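Local coordinates for protein KLLA0C04147p (Kluyveromyces lactis, PDB 5H2D) that binds ergosterol through the OSBP-related (ORD) domain of Osh1 and probably transfers sterols between membranes, at residues A[71-76]-A[140-145]; A[95-100]-A[308-313]; A[204-209]-A[224-229]. All blocks are in the same frame, centred on the assembly; numbering follows the deposited sequence.

From the N terminus, the short helix 72-77 comes early and rests on strand 138-146 in contact 1, which closes a loop of 63 residues. Before that loop ends, helix 95-108 begins. Its first turns wait more than 200 residues for their partner, the loop 308-313, so contact 2 crosses contact 1. Contact 3 lies wholly inside the long loop of contact 2 and follows contact 1 in series. It joins neighbouring parts of the hairpin 207-211 and 219-230. Contacts 1 and 3 both touch ergosterol. Contacts 2 and 3 meet where Leu99 CD1 packs 3.7 Å from Ile228 CG2, which ties helix 95-108 to the strands of the barrel.

Contact 1 (A[71-76]-A[140-145]). With ERG (ergosterol), chain B.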
loop_
_atom_site.group_PDB
_atom_site.type_symbol
_atom_site.label_atom_id
_atom_site.label_comp_id
_atom_site.label_asym_id
_atom_site.label_seq_id
_atom_site.Cartn_x
_atom_site.Cartn_y
_atom_site.Cartn_z
ATOM N N SER A 71 1.459 -8.888 6.794
ATOM C CA SER A 71 2.830 -8.453 6.562
ATOM C C SER A 71 2.858 -6.986 6.148
ATOM O O SER A 71 1.894 -6.467 5.585
ATOM C CB SER A 71 3.471 -9.312 5.464
ATOM O OG SER A 71 4.819 -8.939 5.202
ATOM N N LEU A 72 3.978 -6.306 6.428
ATOM C CA LEU A 72 4.175 -5.006 5.790
ATOM C C LEU A 72 3.961 -5.104 4.274
ATOM O O LEU A 72 3.415 -4.181 3.652
ATOM C CB LEU A 72 5.568 -4.455 6.118
ATOM C CG LEU A 72 5.644 -3.037 6.700
ATOM C CD1 LEU A 72 5.139 -2.015 5.709
ATOM C CD2 LEU A 72 4.869 -2.958 8.009
ATOM N N LEU A 73 4.355 -6.233 3.663
ATOM C CA LEU A 73 4.156 -6.411 2.223
ATOM C C LEU A 73 2.685 -6.349 1.846
ATOM O O LEU A 73 2.338 -5.878 0.757
ATOM C CB LEU A 73 4.734 -7.759 1.771
ATOM C CG LEU A 73 6.213 -8.013 2.023
ATOM C CD1 LEU A 73 6.659 -9.353 1.412
ATOM C CD2 LEU A 73 7.022 -6.865 1.452
ATOM N N GLN A 74 1.813 -6.842 2.722
ATOM C CA GLN A 74 0.384 -6.840 2.459
ATOM C C GLN A 74 -0.261 -5.512 2.830
ATOM O O GLN A 74 -1.188 -5.075 2.144
ATOM C CB GLN A 74 -0.254 -8.015 3.205
ATOM C CG GLN A 74 0.222 -9.361 2.624
ATOM C CD GLN A 74 -0.056 -10.534 3.525
ATOM O OE1 GLN A 74 -0.020 -10.416 4.746
ATOM N NE2 GLN A 74 -0.319 -11.699 2.922
ATOM N N ARG A 75 0.232 -4.827 3.874
ATOM C CA ARG A 75 -0.279 -3.486 4.146
ATOM C C ARG A 75 -0.042 -2.562 2.965
ATOM O O ARG A 75 -0.881 -1.704 2.665
ATOM C CB ARG A 75 0.377 -2.899 5.399
ATOM C CG ARG A 75 0.035 -3.631 6.678
ATOM C CD ARG A 75 -1.472 -3.775 6.902
ATOM N NE ARG A 75 -2.124 -2.488 7.146
ATOM C CZ ARG A 75 -2.296 -1.946 8.352
ATOM N NH1 ARG A 75 -1.894 -2.595 9.444
ATOM N NH2 ARG A 75 -2.892 -0.767 8.453
ATOM N N VAL A 76 1.102 -2.703 2.292
ATOM C CA VAL A 76 1.362 -1.879 1.114
ATOM C C VAL A 76 0.408 -2.231 -0.023
ATOM O O VAL A 76 -0.010 -1.349 -0.784
ATOM C CB VAL A 76 2.835 -2.015 0.696
ATOM C CG1 VAL A 76 3.072 -1.333 -0.634
ATOM C CG2 VAL A 76 3.744 -1.410 1.784
ATOM N N PHE A 140 -0.239 -7.443 -8.693
ATOM C CA PHE A 140 0.620 -6.778 -7.724
ATOM C C PHE A 140 1.717 -7.737 -7.295
ATOM O O PHE A 140 1.449 -8.907 -7.016
ATOM C CB PHE A 140 -0.190 -6.348 -6.485
ATOM C CG PHE A 140 0.653 -5.896 -5.312
ATOM C CD1 PHE A 140 0.994 -4.552 -5.168
ATOM C CD2 PHE A 140 1.077 -6.802 -4.347
ATOM C CE1 PHE A 140 1.763 -4.133 -4.085
ATOM C CE2 PHE A 140 1.844 -6.379 -3.257
ATOM C CZ PHE A 140 2.172 -5.045 -3.134
ATOM N N PHE A 141 2.944 -7.235 -7.199
ATOM C CA PHE A 141 4.045 -8.045 -6.708
ATOM C C PHE A 141 4.960 -7.186 -5.851
ATOM O O PHE A 141 5.179 -6.009 -6.155
ATOM C CB PHE A 141 4.867 -8.662 -7.846
ATOM C CG PHE A 141 5.973 -9.530 -7.350
ATOM C CD1 PHE A 141 5.687 -10.754 -6.757
ATOM C CD2 PHE A 141 7.286 -9.107 -7.410
ATOM C CE1 PHE A 141 6.705 -11.557 -6.263
ATOM C CE2 PHE A 141 8.313 -9.907 -6.915
ATOM C CZ PHE A 141 8.013 -11.133 -6.343
ATOM N N THR A 142 5.508 -7.782 -4.793
ATOM C CA THR A 142 6.438 -7.055 -3.938
ATOM C C THR A 142 7.470 -8.026 -3.375
ATOM O O THR A 142 7.177 -9.205 -3.139
ATOM C CB THR A 142 5.691 -6.308 -2.806
ATOM O OG1 THR A 142 6.621 -5.571 -2.010
ATOM C CG2 THR A 142 4.950 -7.289 -1.899
ATOM N N GLU A 143 8.693 -7.517 -3.183
ATOM C CA GLU A 143 9.788 -8.262 -2.571
ATOM C C GLU A 143 10.380 -7.427 -1.447
ATOM O O GLU A 143 10.552 -6.213 -1.593
ATOM C CB GLU A 143 10.895 -8.598 -3.585
ATOM C CG GLU A 143 12.103 -9.313 -2.978
ATOM C CD GLU A 143 13.174 -9.679 -4.015
ATOM O OE1 GLU A 143 14.133 -10.381 -3.649
ATOM O OE2 GLU A 143 13.050 -9.271 -5.183
ATOM N N GLN A 144 10.708 -8.078 -0.330
ATOM C CA GLN A 144 11.453 -7.406 0.737
ATOM C C GLN A 144 12.911 -7.350 0.288
ATOM O O GLN A 144 13.617 -8.362 0.301
ATOM C CB GLN A 144 11.273 -8.139 2.062
ATOM C CG GLN A 144 11.787 -7.341 3.269
ATOM C CD GLN A 144 10.909 -6.151 3.614
ATOM O OE1 GLN A 144 9.927 -5.850 2.929
ATOM N NE2 GLN A 144 11.278 -5.449 4.700
ATOM N N VAL A 145 13.357 -6.158 -0.142
ATOM C CA VAL A 145 14.694 -5.987 -0.721
ATOM C C VAL A 145 15.761 -5.634 0.308
ATOM O O VAL A 145 16.964 -5.740 0.002
ATOM C CB VAL A 145 14.648 -4.930 -1.845
ATOM C CG1 VAL A 145 13.801 -5.440 -2.999
ATOM C CG2 VAL A 145 14.090 -3.610 -1.333
HETATM C C1 ERG B . 0.172 3.340 5.878
HETATM C C2 ERG B . -0.157 3.165 4.397
HETATM C C3 ERG B . 1.130 2.839 3.685
HETATM C C4 ERG B . 1.738 1.554 4.248
HETATM C C5 ERG B . 1.874 1.590 5.676
HETATM C C6 ERG B . 2.929 0.908 6.266
HETATM C C7 ERG B . 3.103 0.831 7.658
HETATM C C8 ERG B . 2.192 1.442 8.526
HETATM C C9 ERG B . 1.228 2.330 7.965
HETATM C C10 ERG B . 0.822 2.090 6.487
HETATM C C11 ERG B . -0.034 2.590 8.893
HETATM C C12 ERG B . 0.322 2.685 10.380
HETATM C C13 ERG B . 1.113 1.418 10.767
HETATM C C14 ERG B . 2.425 1.498 9.954
HETATM C C15 ERG B . 3.247 0.389 10.579
HETATM C C16 ERG B . 2.892 0.461 12.092
HETATM C C17 ERG B . 1.713 1.469 12.176
HETATM C C18 ERG B . 0.313 0.116 10.540
HETATM C C19 ERG B . -0.202 0.922 6.483
HETATM C C20 ERG B . 0.811 1.094 13.374
HETATM C C21 ERG B . -0.434 1.961 13.518
HETATM C C22 ERG B . 1.676 1.260 14.616
HETATM C C23 ERG B . 2.061 0.071 15.437
HETATM C C24 ERG B . 2.959 0.258 16.659
HETATM C C25 ERG B . 2.425 -0.626 17.794
HETATM C C26 ERG B . 1.004 -0.166 18.138
HETATM C C27 ERG B . 3.272 -0.516 19.073
HETATM C C28 ERG B . 4.357 -0.155 16.241
HETATM O O1 ERG B . 0.895 2.702 2.238
#
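Helix 72-76 runs roughly antiparallel to strand 140-145, at 144° and 9.2 Å between the axes, with Leu73 set against Thr142. Leu73 carries the contact. Its CB lies 3.7 Å from Thr142 CG2, and the two side chains cross at a slant. With CG anti to the carbonyl carbon (chi1 -58°), Leu73 sends CD2 to within 3.4 Å of Gln144 OE1. Gln144 gets there by a bend at chi2 (72°), and its OE1 is hydrogen-bonded to Ser152 OG on the next strand. Thr142 OG1 is hydrogen-bonded to Ala153 O, yet it also lies beside Leu73 CD2. The ring of Phe140 reaches the helix at the backbone, with CZ 4.0 Å from Leu73 O. No hydrogen bond joins the two segments.

The start of the helix is fixed by a capping box. Leu73 N donates to Ser71 OG over 3.1 Å, and Ser71 N donates to Gln74 OE1 over 3.0 Å. Leu72 and Arg75 line the ergosterol pocket. Leu72 CD1 lies 3.7 Å from ergosterol C6. The Arg75 guanidinium lies against the sterol methyls C18 and C19, meeting C18 at a tilt with NH1 3.7 Å away. Salt bridges to Glu68 and Glu78 hold it. This is a helix packed inside the beta-barrel of an oxysterol-binding protein, one side on the barrel wall and another on the bound sterol.

Contact 2 (A[95-100]-A[308-313]); sequences STLRLL and PKYDGT
Pro308 and Tyr310 meet Leu97, where a loop between two strands of the oxysterol-binding domain packs on the first turns of helix 95-108. The loop follows strand 276-281 and leads into strand 314-319. The contact is small, burying 127 Å² in all, and is mostly apolar, with no hydrogen bond between the segments.

Pro308 comes first. Its CB faces the forked end of Leu97, 3.9 Å from CD2 and 4.0 Å from CD1. The leucine side chain runs nearly perpendicular to that of the proline. Leu97 has CG anti to its backbone N (chi1 -179°), which carries both methyls out to the loop. Phe92 and Phe315 also touch the proline.

The CB of Lys309 points away from the helix. Tyr310 then brings its phenol end back to it. Its CE1 lies 4.0 Å from Leu97 CD2, and its OH is closer to that methyl, at 3.5 Å. The ring meets the leucine obliquely. The hydroxyl is hydrogen-bonded to Asp94, the residue just before the helical segment, and the ring stands edge-to-face with Trp267. Leu97 also touches Trp267, so the tyrosine and the leucine share this neighbour.

Beyond Tyr310 the loop makes its own hydrogen bonds. Asp311 forms an Asx turn. Gly312, inside that turn, has a positive phi (94°), which suits a glycine. Thr313 N donates to Asp311 OD1 over 3.0 Å, from above the carboxylate plane. The same oxygen takes Thr313 OG1 at 2.7 Å on its syn lone pair.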
loop_
_atom_site.group_PDB
_atom_site.type_symbol
_atom_site.label_atom_id
_atom_site.label_comp_id
_atom_site.label_asym_id
_atom_site.label_seq_id
_atom_site.Cartn_x
_atom_site.Cartn_y
_atom_site.Cartn_z
ATOM N N SER A 95 -6.547 16.232 -18.553
ATOM C CA SER A 95 -5.458 15.732 -17.714
ATOM C C SER A 95 -5.600 16.172 -16.262
ATOM O O SER A 95 -5.189 15.437 -15.356
ATOM C CB SER A 95 -4.102 16.172 -18.269
ATOM O OG SER A 95 -3.949 17.582 -18.231
ATOM N N THR A 96 -6.174 17.361 -16.014
ATOM C CA THR A 96 -6.321 17.819 -14.632
ATOM C C THR A 96 -7.374 17.013 -13.884
ATOM O O THR A 96 -7.276 16.864 -12.659
ATOM C CB THR A 96 -6.667 19.310 -14.577
ATOM O OG1 THR A 96 -7.992 19.534 -15.088
ATOM C CG2 THR A 96 -5.659 20.113 -15.378
ATOM N N LEU A 97 -8.384 16.501 -14.593
ATOM C CA LEU A 97 -9.374 15.615 -13.989
ATOM C C LEU A 97 -8.803 14.218 -13.768
ATOM O O LEU A 97 -9.122 13.573 -12.760
ATOM C CB LEU A 97 -10.636 15.564 -14.859
ATOM C CG LEU A 97 -11.817 14.699 -14.402
ATOM C CD1 LEU A 97 -12.310 15.110 -13.024
ATOM C CD2 LEU A 97 -12.966 14.750 -15.409
ATOM N N ARG A 98 -7.947 13.743 -14.670
ATOM C CA ARG A 98 -7.189 12.536 -14.355
ATOM C C ARG A 98 -6.406 12.725 -13.061
ATOM O O ARG A 98 -6.403 11.842 -12.193
ATOM C CB ARG A 98 -6.252 12.171 -15.507
ATOM C CG ARG A 98 -6.980 11.925 -16.817
ATOM C CD ARG A 98 -6.185 11.040 -17.777
ATOM N NE ARG A 98 -5.012 11.719 -18.327
ATOM C CZ ARG A 98 -5.049 12.503 -19.402
ATOM N NH1 ARG A 98 -3.943 13.090 -19.842
ATOM N NH2 ARG A 98 -6.204 12.712 -20.020
ATOM N N LEU A 99 -5.752 13.877 -12.905
ATOM C CA LEU A 99 -4.974 14.126 -11.696
ATOM C C LEU A 99 -5.864 14.161 -10.457
ATOM O O LEU A 99 -5.477 13.665 -9.397
ATOM C CB LEU A 99 -4.179 15.425 -11.832
ATOM C CG LEU A 99 -3.303 15.818 -10.645
ATOM C CD1 LEU A 99 -2.457 14.626 -10.152
ATOM C CD2 LEU A 99 -2.404 17.009 -10.952
ATOM N N LEU A 100 -7.055 14.753 -10.562
ATOM C CA LEU A 100 -7.967 14.759 -9.421
ATOM C C LEU A 100 -8.230 13.342 -8.926
ATOM O O LEU A 100 -8.183 13.065 -7.716
ATOM C CB LEU A 100 -9.282 15.442 -9.801
ATOM C CG LEU A 100 -10.402 15.395 -8.752
ATOM C CD1 LEU A 100 -10.016 16.196 -7.505
ATOM C CD2 LEU A 100 -11.716 15.882 -9.339
ATOM N N PRO A 308 -18.101 13.249 -12.479
ATOM C CA PRO A 308 -17.542 14.603 -12.432
ATOM C C PRO A 308 -18.477 15.633 -13.042
ATOM O O PRO A 308 -19.263 15.346 -13.948
ATOM C CB PRO A 308 -16.252 14.490 -13.252
ATOM C CG PRO A 308 -15.982 13.033 -13.367
ATOM C CD PRO A 308 -17.291 12.341 -13.309
ATOM N N LYS A 309 -18.365 16.851 -12.534
ATOM C CA LYS A 309 -19.166 17.978 -12.987
ATOM C C LYS A 309 -18.238 19.145 -13.282
ATOM O O LYS A 309 -17.321 19.429 -12.507
ATOM C CB LYS A 309 -20.206 18.389 -11.930
ATOM C CG LYS A 309 -21.175 17.303 -11.513
ATOM C CD LYS A 309 -22.083 16.875 -12.656
ATOM C CE LYS A 309 -23.156 15.915 -12.161
ATOM N NZ LYS A 309 -24.146 15.543 -13.218
ATOM N N TYR A 310 -18.468 19.824 -14.405
ATOM C CA TYR A 310 -17.647 20.966 -14.778
ATOM C C TYR A 310 -18.297 22.307 -14.457
ATOM O O TYR A 310 -17.670 23.351 -14.669
ATOM C CB TYR A 310 -17.297 20.899 -16.271
ATOM C CG TYR A 310 -16.081 20.036 -16.571
ATOM C CD1 TYR A 310 -16.187 18.648 -16.643
ATOM C CD2 TYR A 310 -14.833 20.612 -16.768
ATOM C CE1 TYR A 310 -15.081 17.856 -16.910
ATOM C CE2 TYR A 310 -13.714 19.826 -17.028
ATOM C CZ TYR A 310 -13.853 18.453 -17.101
ATOM O OH TYR A 310 -12.759 17.661 -17.372
ATOM N N ASP A 311 -19.514 22.308 -13.927
ATOM C CA ASP A 311 -20.233 23.554 -13.679
ATOM C C ASP A 311 -19.987 24.124 -12.288
ATOM O O ASP A 311 -20.583 25.149 -11.941
ATOM C CB ASP A 311 -21.738 23.356 -13.903
ATOM C CG ASP A 311 -22.341 22.284 -13.007
ATOM O OD1 ASP A 311 -21.671 21.832 -12.052
ATOM O OD2 ASP A 311 -23.506 21.895 -13.256
ATOM N N GLY A 312 -19.130 23.490 -11.480
ATOM C CA GLY A 312 -18.845 23.994 -10.154
ATOM C C GLY A 312 -19.690 23.408 -9.045
ATOM O O GLY A 312 -19.459 23.738 -7.875
ATOM N N THR A 313 -20.663 22.558 -9.364
ATOM C CA THR A 313 -21.382 21.860 -8.312
ATOM C C THR A 313 -20.528 20.706 -7.785
ATOM O O THR A 313 -19.611 20.228 -8.452
ATOM C CB THR A 313 -22.728 21.331 -8.812
ATOM O OG1 THR A 313 -22.518 20.406 -9.883
ATOM C CG2 THR A 313 -23.611 22.481 -9.301
#

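Contact 3 (A[204-209]-A[224-229]); sequences KKPNNQ and GDVKIV. With ERG (ergosterol), chain B.
Lys204, Pro206 and Val226 meet near the open end of a beta hairpin, formed by strands 207-211 and 219-230 in the barrel wall of the oxysterol-binding domain. Pro206 lies nearest Gly224, with 5.4 Å between the CA atoms.

The apolar part rests on Val226. Its CG2 lies against CB and CD of the Pro206 ring, 3.9 Å from CD. Its CG1 is anti to the backbone N (chi1 171°) and comes 3.4 Å from Lys204 O. Both methyls therefore sit against the loop backbone. Tyr203 and Ile239 also touch this valine, and Tyr110 and Phe241 touch the proline.

Between the backbones the polar link is a water. No direct hydrogen bond joins the two segments. Water 1 accepts from Lys204 N and from Lys227 N, each over 3.0 Å. It links the backbone of Lys204 to that of Lys227 on strand 219-230.

The ligand contacts come from the other side of residues 204-209. Asn208 places OD1 3.7 Å from ergosterol C9, and its ND2 lies near C1. His182 and Asn222 bond its amide end, which should fix how the amide is turned. The CB of Lys205 points away from residues 224-229. Asp79 forms a salt bridge with its amine, and Trp186 adds a cation-pi contact. The charged end is thus positioned at the sterol hydroxyl. The lysine chain is extended beyond CG, and NZ donates to ergosterol O1 over 2.8 Å.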
loop_
_atom_site.group_PDB
_atom_site.type_symbol
_atom_site.label_atom_id
_atom_site.label_comp_id
_atom_site.label_asym_id
_atom_site.label_seq_id
_atom_site.Cartn_x
_atom_site.Cartn_y
_atom_site.Cartn_z
ATOM N N LYS A 204 5.061 11.247 -2.654
ATOM C CA LYS A 204 5.368 10.513 -1.434
ATOM C C LYS A 204 4.154 10.491 -0.516
ATOM O O LYS A 204 3.360 11.436 -0.477
ATOM C CB LYS A 204 6.562 11.118 -0.688
ATOM C CG LYS A 204 7.842 11.035 -1.481
ATOM C CD LYS A 204 9.032 11.476 -0.673
ATOM C CE LYS A 204 10.314 11.118 -1.399
ATOM N NZ LYS A 204 11.514 11.319 -0.531
ATOM N N LYS A 205 4.027 9.410 0.242
ATOM C CA LYS A 205 2.875 9.187 1.094
ATOM C C LYS A 205 2.942 10.043 2.355
ATOM O O LYS A 205 4.022 10.448 2.792
ATOM C CB LYS A 205 2.797 7.707 1.468
ATOM C CG LYS A 205 2.486 6.800 0.274
ATOM C CD LYS A 205 2.597 5.328 0.669
ATOM C CE LYS A 205 2.155 4.421 -0.472
ATOM N NZ LYS A 205 2.334 2.979 -0.121
ATOM N N PRO A 206 1.795 10.325 2.963
ATOM C CA PRO A 206 1.783 11.129 4.192
ATOM C C PRO A 206 2.365 10.353 5.367
ATOM O O PRO A 206 2.546 9.136 5.330
ATOM C CB PRO A 206 0.294 11.422 4.395
ATOM C CG PRO A 206 -0.388 10.210 3.789
ATOM C CD PRO A 206 0.440 9.903 2.565
ATOM N N ASN A 207 2.669 11.089 6.433
ATOM C CA ASN A 207 3.082 10.474 7.682
ATOM C C ASN A 207 1.889 9.867 8.419
ATOM O O ASN A 207 0.736 10.243 8.205
ATOM C CB ASN A 207 3.745 11.505 8.592
ATOM C CG ASN A 207 4.800 12.287 7.879
ATOM O OD1 ASN A 207 5.656 11.716 7.213
ATOM N ND2 ASN A 207 4.727 13.617 7.980
ATOM N N ASN A 208 2.178 8.921 9.310
ATOM C CA ASN A 208 1.174 8.429 10.243
ATOM C C ASN A 208 1.721 8.531 11.656
ATOM O O ASN A 208 2.930 8.573 11.875
ATOM C CB ASN A 208 0.761 6.963 9.971
ATOM C CG ASN A 208 1.302 6.438 8.669
ATOM O OD1 ASN A 208 2.339 5.777 8.648
ATOM N ND2 ASN A 208 0.597 6.726 7.567
ATOM N N GLN A 209 0.818 8.565 12.628
ATOM C CA GLN A 209 1.264 8.513 14.007
ATOM C C GLN A 209 0.200 7.828 14.841
ATOM O O GLN A 209 -0.986 7.848 14.503
ATOM C CB GLN A 209 1.561 9.912 14.562
ATOM C CG GLN A 209 0.358 10.829 14.523
ATOM C CD GLN A 209 0.642 12.219 15.069
ATOM O OE1 GLN A 209 1.667 12.456 15.704
ATOM N NE2 GLN A 209 -0.275 13.147 14.816
ATOM N N GLY A 224 0.137 15.470 7.265
ATOM C CA GLY A 224 1.201 16.018 6.451
ATOM C C GLY A 224 0.723 16.415 5.067
ATOM O O GLY A 224 -0.419 16.192 4.672
ATOM N N ASP A 225 1.637 17.039 4.338
ATOM C CA ASP A 225 1.358 17.497 2.990
ATOM C C ASP A 225 1.909 16.512 1.968
ATOM O O ASP A 225 2.975 15.922 2.164
ATOM C CB ASP A 225 1.951 18.886 2.750
ATOM C CG ASP A 225 1.318 19.945 3.631
ATOM O OD1 ASP A 225 0.071 20.014 3.683
ATOM O OD2 ASP A 225 2.065 20.707 4.278
ATOM N N VAL A 226 1.169 16.347 0.877
ATOM C CA VAL A 226 1.546 15.484 -0.231
ATOM C C VAL A 226 1.477 16.309 -1.507
ATOM O O VAL A 226 0.535 17.083 -1.697
ATOM C CB VAL A 226 0.611 14.260 -0.335
ATOM C CG1 VAL A 226 0.890 13.487 -1.624
ATOM C CG2 VAL A 226 0.762 13.376 0.900
ATOM N N LYS A 227 2.470 16.149 -2.379
ATOM C CA LYS A 227 2.462 16.809 -3.676
ATOM C C LYS A 227 2.590 15.762 -4.772
ATOM O O LYS A 227 3.516 14.948 -4.751
ATOM C CB LYS A 227 3.590 17.841 -3.792
ATOM C CG LYS A 227 3.636 18.530 -5.142
ATOM C CD LYS A 227 4.614 19.697 -5.156
ATOM C CE LYS A 227 4.694 20.311 -6.548
ATOM N NZ LYS A 227 5.574 21.526 -6.571
ATOM N N ILE A 228 1.647 15.776 -5.709
ATOM C CA ILE A 228 1.662 14.882 -6.859
ATOM C C ILE A 228 1.957 15.720 -8.091
ATOM O O ILE A 228 1.313 16.755 -8.312
ATOM C CB ILE A 228 0.323 14.145 -7.015
ATOM C CG1 ILE A 228 -0.060 13.453 -5.706
ATOM C CG2 ILE A 228 0.380 13.182 -8.187
ATOM C CD1 ILE A 228 -1.452 12.910 -5.755
ATOM N N VAL A 229 2.913 15.275 -8.898
ATOM C CA VAL A 229 3.264 15.991 -10.119
ATOM C C VAL A 229 3.087 15.065 -11.312
ATOM O O VAL A 229 3.467 13.888 -11.271
ATOM C CB VAL A 229 4.696 16.561 -10.053
ATOM C CG1 VAL A 229 4.790 17.585 -8.936
ATOM C CG2 VAL A 229 5.712 15.474 -9.830
HETATM C C1 ERG B . 0.172 3.340 5.878
HETATM C C2 ERG B . -0.157 3.165 4.397
HETATM C C3 ERG B . 1.130 2.839 3.685
HETATM C C4 ERG B . 1.738 1.554 4.248
HETATM C C5 ERG B . 1.874 1.590 5.676
HETATM C C6 ERG B . 2.929 0.908 6.266
HETATM C C7 ERG B . 3.103 0.831 7.658
HETATM C C8 ERG B . 2.192 1.442 8.526
HETATM C C9 ERG B . 1.228 2.330 7.965
HETATM C C10 ERG B . 0.822 2.090 6.487
HETATM C C11 ERG B . -0.034 2.590 8.893
HETATM C C12 ERG B . 0.322 2.685 10.380
HETATM C C13 ERG B . 1.113 1.418 10.767
HETATM C C14 ERG B . 2.425 1.498 9.954
HETATM C C15 ERG B . 3.247 0.389 10.579
HETATM C C16 ERG B . 2.892 0.461 12.092
HETATM C C17 ERG B . 1.713 1.469 12.176
HETATM C C18 ERG B . 0.313 0.116 10.540
HETATM C C19 ERG B . -0.202 0.922 6.483
HETATM C C20 ERG B . 0.811 1.094 13.374
HETATM C C21 ERG B . -0.434 1.961 13.518
HETATM C C22 ERG B . 1.676 1.260 14.616
HETATM C C23 ERG B . 2.061 0.071 15.437
HETATM C C24 ERG B . 2.959 0.258 16.659
HETATM C C25 ERG B . 2.425 -0.626 17.794
HETATM C C26 ERG B . 1.004 -0.166 18.138
HETATM C C27 ERG B . 3.272 -0.516 19.073
HETATM C C28 ERG B . 4.357 -0.155 16.241
HETATM O O1 ERG B . 0.895 2.702 2.238
HETATM O O HOH W 1 4.470 14.061 -1.637
#